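Local coordinates for ATP-dependent 6-phosphofructokinase isozyme 2 (Escherichia coli, PDB 3UMO), which catalyses the ATP-dependent, magnesium-requiring phosphorylation of fructose 6-phosphate to fructose 1,6-bisphosphate, the first committing step of glycolysis, at residues Asp203-Ser215 against Val221-Ser235. Residues are numbered along the deposited sequence; the frame is centred on the assembly and turned at random.
Sequences DDVRKAAQEIVNS and VVVSLGPQGALGVDS. With ATP (adenosine-5'-triphosphate), chain E.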
# COMPACT_ATOMS: atom_id res chain seq x y z
N ASP A 203 -9.50 -20.76 -26.36
CA ASP A 203 -10.19 -22.03 -26.14
C ASP A 203 -9.57 -22.94 -25.08
O ASP A 203 -10.06 -24.05 -24.86
CB ASP A 203 -10.29 -22.81 -27.45
CG ASP A 203 -11.70 -22.82 -28.01
OD1 ASP A 203 -12.50 -23.66 -27.57
OD2 ASP A 203 -12.00 -21.99 -28.89
N ASP A 204 -8.50 -22.48 -24.43
CA ASP A 204 -7.75 -23.35 -23.51
C ASP A 204 -8.56 -23.84 -22.31
O ASP A 204 -8.46 -25.02 -21.95
CB ASP A 204 -6.45 -22.69 -23.04
CG ASP A 204 -5.34 -22.76 -24.07
OD1 ASP A 204 -4.29 -22.12 -23.85
OD2 ASP A 204 -5.52 -23.44 -25.11
N VAL A 205 -9.35 -22.96 -21.70
CA VAL A 205 -10.17 -23.34 -20.55
C VAL A 205 -11.18 -24.41 -20.92
O VAL A 205 -11.29 -25.42 -20.22
CB VAL A 205 -10.88 -22.12 -19.93
CG1 VAL A 205 -12.00 -22.57 -18.99
CG2 VAL A 205 -9.87 -21.25 -19.17
N ARG A 206 -11.89 -24.22 -22.02
CA ARG A 206 -12.88 -25.20 -22.46
C ARG A 206 -12.24 -26.55 -22.76
O ARG A 206 -12.74 -27.59 -22.33
CB ARG A 206 -13.62 -24.71 -23.71
CG ARG A 206 -14.85 -25.55 -24.05
CD ARG A 206 -15.11 -25.59 -25.54
NE ARG A 206 -14.27 -26.59 -26.20
CZ ARG A 206 -13.73 -26.44 -27.41
NH1 ARG A 206 -13.93 -25.32 -28.09
NH2 ARG A 206 -12.98 -27.41 -27.92
N LYS A 207 -11.14 -26.52 -23.51
CA LYS A 207 -10.44 -27.75 -23.85
C LYS A 207 -9.96 -28.50 -22.61
O LYS A 207 -10.10 -29.72 -22.52
CB LYS A 207 -9.28 -27.47 -24.80
CG LYS A 207 -9.74 -27.20 -26.22
CD LYS A 207 -8.61 -26.74 -27.11
CE LYS A 207 -9.15 -26.37 -28.48
NZ LYS A 207 -8.16 -25.64 -29.31
N ALA A 208 -9.39 -27.77 -21.66
CA ALA A 208 -8.94 -28.37 -20.40
C ALA A 208 -10.10 -29.01 -19.64
O ALA A 208 -9.97 -30.12 -19.12
CB ALA A 208 -8.24 -27.34 -19.54
N ALA A 209 -11.22 -28.30 -19.57
CA ALA A 209 -12.40 -28.83 -18.89
C ALA A 209 -12.89 -30.10 -19.57
O ALA A 209 -13.22 -31.09 -18.90
CB ALA A 209 -13.51 -27.78 -18.86
N GLN A 210 -12.94 -30.08 -20.90
CA GLN A 210 -13.40 -31.25 -21.64
C GLN A 210 -12.45 -32.43 -21.45
O GLN A 210 -12.89 -33.58 -21.41
CB GLN A 210 -13.57 -30.93 -23.13
CG GLN A 210 -14.43 -31.95 -23.87
CD GLN A 210 -15.88 -31.93 -23.41
OE1 GLN A 210 -16.57 -30.91 -23.52
NE2 GLN A 210 -16.35 -33.06 -22.89
N GLU A 211 -11.16 -32.14 -21.32
CA GLU A 211 -10.13 -33.16 -21.12
C GLU A 211 -10.40 -33.95 -19.84
O GLU A 211 -10.26 -35.18 -19.80
CB GLU A 211 -8.76 -32.48 -21.04
CG GLU A 211 -7.55 -33.38 -21.13
CD GLU A 211 -6.25 -32.63 -20.90
OE1 GLU A 211 -6.12 -31.49 -21.40
OE2 GLU A 211 -5.37 -33.17 -20.20
N ILE A 212 -10.79 -33.24 -18.79
CA ILE A 212 -11.10 -33.86 -17.50
C ILE A 212 -12.35 -34.74 -17.58
O ILE A 212 -12.40 -35.82 -16.99
CB ILE A 212 -11.27 -32.79 -16.41
CG1 ILE A 212 -9.96 -32.03 -16.21
CG2 ILE A 212 -11.72 -33.41 -15.09
CD1 ILE A 212 -10.10 -30.78 -15.36
N VAL A 213 -13.36 -34.26 -18.29
CA VAL A 213 -14.58 -35.04 -18.47
C VAL A 213 -14.29 -36.27 -19.32
O VAL A 213 -14.62 -37.39 -18.92
CB VAL A 213 -15.70 -34.21 -19.11
CG1 VAL A 213 -16.92 -35.08 -19.40
CG2 VAL A 213 -16.07 -33.04 -18.21
N ASN A 214 -13.64 -36.07 -20.46
CA ASN A 214 -13.27 -37.16 -21.35
C ASN A 214 -12.42 -38.25 -20.69
O ASN A 214 -12.56 -39.43 -21.00
CB ASN A 214 -12.58 -36.63 -22.61
CG ASN A 214 -13.52 -35.87 -23.53
OD1 ASN A 214 -14.74 -35.94 -23.38
ND2 ASN A 214 -12.96 -35.13 -24.48
N SER A 215 -11.53 -37.84 -19.78
CA SER A 215 -10.64 -38.79 -19.12
C SER A 215 -11.37 -39.63 -18.07
O SER A 215 -10.83 -40.62 -17.58
CB SER A 215 -9.46 -38.06 -18.48
OG SER A 215 -9.88 -37.28 -17.38
N VAL A 221 -17.57 -30.65 -15.01
CA VAL A 221 -16.55 -29.69 -14.63
C VAL A 221 -17.13 -28.30 -14.83
O VAL A 221 -17.57 -27.96 -15.93
CB VAL A 221 -15.27 -29.84 -15.48
CG1 VAL A 221 -14.29 -28.70 -15.17
CG2 VAL A 221 -14.62 -31.19 -15.22
N VAL A 222 -17.18 -27.52 -13.77
CA VAL A 222 -17.59 -26.14 -13.91
C VAL A 222 -16.40 -25.26 -13.59
O VAL A 222 -15.97 -25.18 -12.44
CB VAL A 222 -18.79 -25.80 -13.00
CG1 VAL A 222 -19.15 -24.32 -13.11
CG2 VAL A 222 -19.98 -26.67 -13.37
N VAL A 223 -15.85 -24.62 -14.61
CA VAL A 223 -14.74 -23.70 -14.40
C VAL A 223 -15.32 -22.32 -14.09
O VAL A 223 -15.95 -21.70 -14.94
CB VAL A 223 -13.83 -23.58 -15.62
CG1 VAL A 223 -12.59 -22.77 -15.26
CG2 VAL A 223 -13.44 -24.97 -16.12
N SER A 224 -15.11 -21.85 -12.87
CA SER A 224 -15.64 -20.53 -12.53
C SER A 224 -14.64 -19.45 -12.94
O SER A 224 -13.42 -19.62 -12.82
CB SER A 224 -16.04 -20.46 -11.05
OG SER A 224 -14.92 -20.58 -10.17
N LEU A 225 -15.17 -18.35 -13.46
CA LEU A 225 -14.38 -17.35 -14.17
C LEU A 225 -14.52 -15.96 -13.56
O LEU A 225 -14.41 -14.95 -14.26
CB LEU A 225 -14.86 -17.30 -15.62
CG LEU A 225 -14.86 -18.64 -16.38
CD1 LEU A 225 -15.48 -18.48 -17.76
CD2 LEU A 225 -13.46 -19.19 -16.48
N GLY A 226 -14.75 -15.90 -12.25
CA GLY A 226 -14.90 -14.61 -11.58
C GLY A 226 -16.04 -13.81 -12.20
O GLY A 226 -17.13 -14.34 -12.36
N PRO A 227 -15.77 -12.55 -12.60
CA PRO A 227 -16.84 -11.72 -13.18
C PRO A 227 -17.33 -12.23 -14.54
O PRO A 227 -18.38 -11.82 -15.02
CB PRO A 227 -16.17 -10.35 -13.33
CG PRO A 227 -14.72 -10.64 -13.46
CD PRO A 227 -14.47 -11.86 -12.59
N GLN A 228 -16.58 -13.14 -15.16
CA GLN A 228 -17.02 -13.70 -16.44
C GLN A 228 -18.02 -14.84 -16.29
O GLN A 228 -18.52 -15.38 -17.29
CB GLN A 228 -15.80 -14.12 -17.28
CG GLN A 228 -15.05 -12.92 -17.83
CD GLN A 228 -13.76 -13.28 -18.52
OE1 GLN A 228 -13.29 -14.41 -18.42
NE2 GLN A 228 -13.18 -12.31 -19.22
N GLY A 229 -18.33 -15.20 -15.05
CA GLY A 229 -19.30 -16.24 -14.79
C GLY A 229 -18.69 -17.62 -14.71
O GLY A 229 -17.79 -17.87 -13.91
N ALA A 230 -19.17 -18.54 -15.54
CA ALA A 230 -18.65 -19.89 -15.48
C ALA A 230 -18.83 -20.65 -16.78
O ALA A 230 -19.73 -20.35 -17.58
CB ALA A 230 -19.27 -20.66 -14.31
N LEU A 231 -17.97 -21.64 -16.98
CA LEU A 231 -18.11 -22.55 -18.11
C LEU A 231 -18.37 -23.95 -17.56
O LEU A 231 -17.56 -24.49 -16.80
CB LEU A 231 -16.85 -22.54 -18.96
CG LEU A 231 -16.94 -23.37 -20.25
CD1 LEU A 231 -17.00 -22.45 -21.45
CD2 LEU A 231 -15.77 -24.32 -20.35
N GLY A 232 -19.51 -24.53 -17.93
CA GLY A 232 -19.89 -25.85 -17.46
C GLY A 232 -19.76 -26.86 -18.58
O GLY A 232 -20.22 -26.63 -19.70
N VAL A 233 -19.12 -27.99 -18.27
CA VAL A 233 -18.88 -29.02 -19.27
C VAL A 233 -19.40 -30.38 -18.81
O VAL A 233 -19.23 -30.76 -17.65
CB VAL A 233 -17.37 -29.11 -19.63
CG1 VAL A 233 -17.08 -30.32 -20.48
CG2 VAL A 233 -16.93 -27.84 -20.35
N ASP A 234 -20.06 -31.08 -19.74
CA ASP A 234 -20.61 -32.42 -19.55
C ASP A 234 -20.00 -33.33 -20.59
O ASP A 234 -19.18 -32.89 -21.40
CB ASP A 234 -22.12 -32.40 -19.83
CG ASP A 234 -22.94 -32.59 -18.59
OD1 ASP A 234 -22.38 -33.00 -17.56
OD2 ASP A 234 -24.16 -32.34 -18.67
N SER A 235 -20.43 -34.58 -20.61
CA SER A 235 -20.06 -35.48 -21.69
C SER A 235 -20.84 -35.10 -22.95
O SER A 235 -20.48 -35.50 -24.06
CB SER A 235 -20.33 -36.94 -21.32
OG SER A 235 -21.72 -37.18 -21.15
PG ATP E . -13.42 -17.94 -4.08
O1G ATP E . -13.16 -19.32 -3.58
O2G ATP E . -14.44 -17.36 -3.11
O3G ATP E . -12.19 -17.09 -4.14
PB ATP E . -13.53 -18.75 -6.69
O1B ATP E . -12.17 -18.13 -7.12
O2B ATP E . -13.48 -20.28 -6.45
O3B ATP E . -14.16 -17.99 -5.44
PA ATP E . -14.99 -17.33 -8.73
O1A ATP E . -14.08 -16.17 -8.46
O2A ATP E . -15.04 -17.74 -10.20
O3A ATP E . -14.59 -18.56 -7.86
O5' ATP E . -16.45 -16.93 -8.18
C5' ATP E . -17.53 -17.76 -8.45
C4' ATP E . -18.71 -17.13 -9.04
O4' ATP E . -19.00 -15.93 -8.30
C3' ATP E . -18.47 -16.65 -10.41
O3' ATP E . -18.64 -17.65 -11.35
C2' ATP E . -19.44 -15.55 -10.54
O2' ATP E . -20.71 -16.06 -10.70
C1' ATP E . -19.36 -14.91 -9.21
N9 ATP E . -18.37 -13.84 -9.19
C8 ATP E . -17.11 -13.93 -8.73
N7 ATP E . -16.53 -12.71 -8.89
C5 ATP E . -17.42 -11.87 -9.45
C6 ATP E . -17.37 -10.52 -9.83
N6 ATP E . -16.13 -9.70 -9.64
N1 ATP E . -18.47 -9.97 -10.38
C2 ATP E . -19.60 -10.68 -10.56
N3 ATP E . -19.67 -11.97 -10.20
C4 ATP E . -18.60 -12.58 -9.65
O HOH W 1 -18.91 -31.15 -24.12
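A helix laid over one face of a beta hairpin makes this contact: Ala209 of helix 204-214 sets its CB 3.7 Å from Val233 CG2 and 3.9 Å from both Val221 CG1 and Val223 CG2, so its small methyl meets both strands. The helix axis runs 32° from the direction of strand 230-233, 8.7 Å away at closest approach. Val213 brings CG2 against Val221 CG2 and Val233 CG1, while the Ile212 side chain crosses that of Val221 at about a right angle, its CG2 touching Val221 CG2. At the other end Val205 CG1, anti to its own backbone N (chi1 164°), reaches Val223 CG1 at 3.8 Å, and Leu231 CD2 lies 3.7 Å from Arg206 CA. In the ribokinase-type fold of the PfkB family, this hairpin supplies part of the nucleotide site: backbone hydrogen bonds join Val222 to Val184 and Ser224 to Pro186, and its turn holds ATP, with Gly226 N donating to O2A and O3' of the ribose bonding to Gly229 O. The opposite face, through Val222 and Ala230, packs on helix 272-286. The polar edge lies beyond Val233, where the Gln210 chain, bent at chi2 in the conformer described, directs NE2 to Asp234 O at 3.2 Å. That carbonyl lies close to the plane of the Gln210 amide, and NE2 also makes a weak bond to Asn214 OD1.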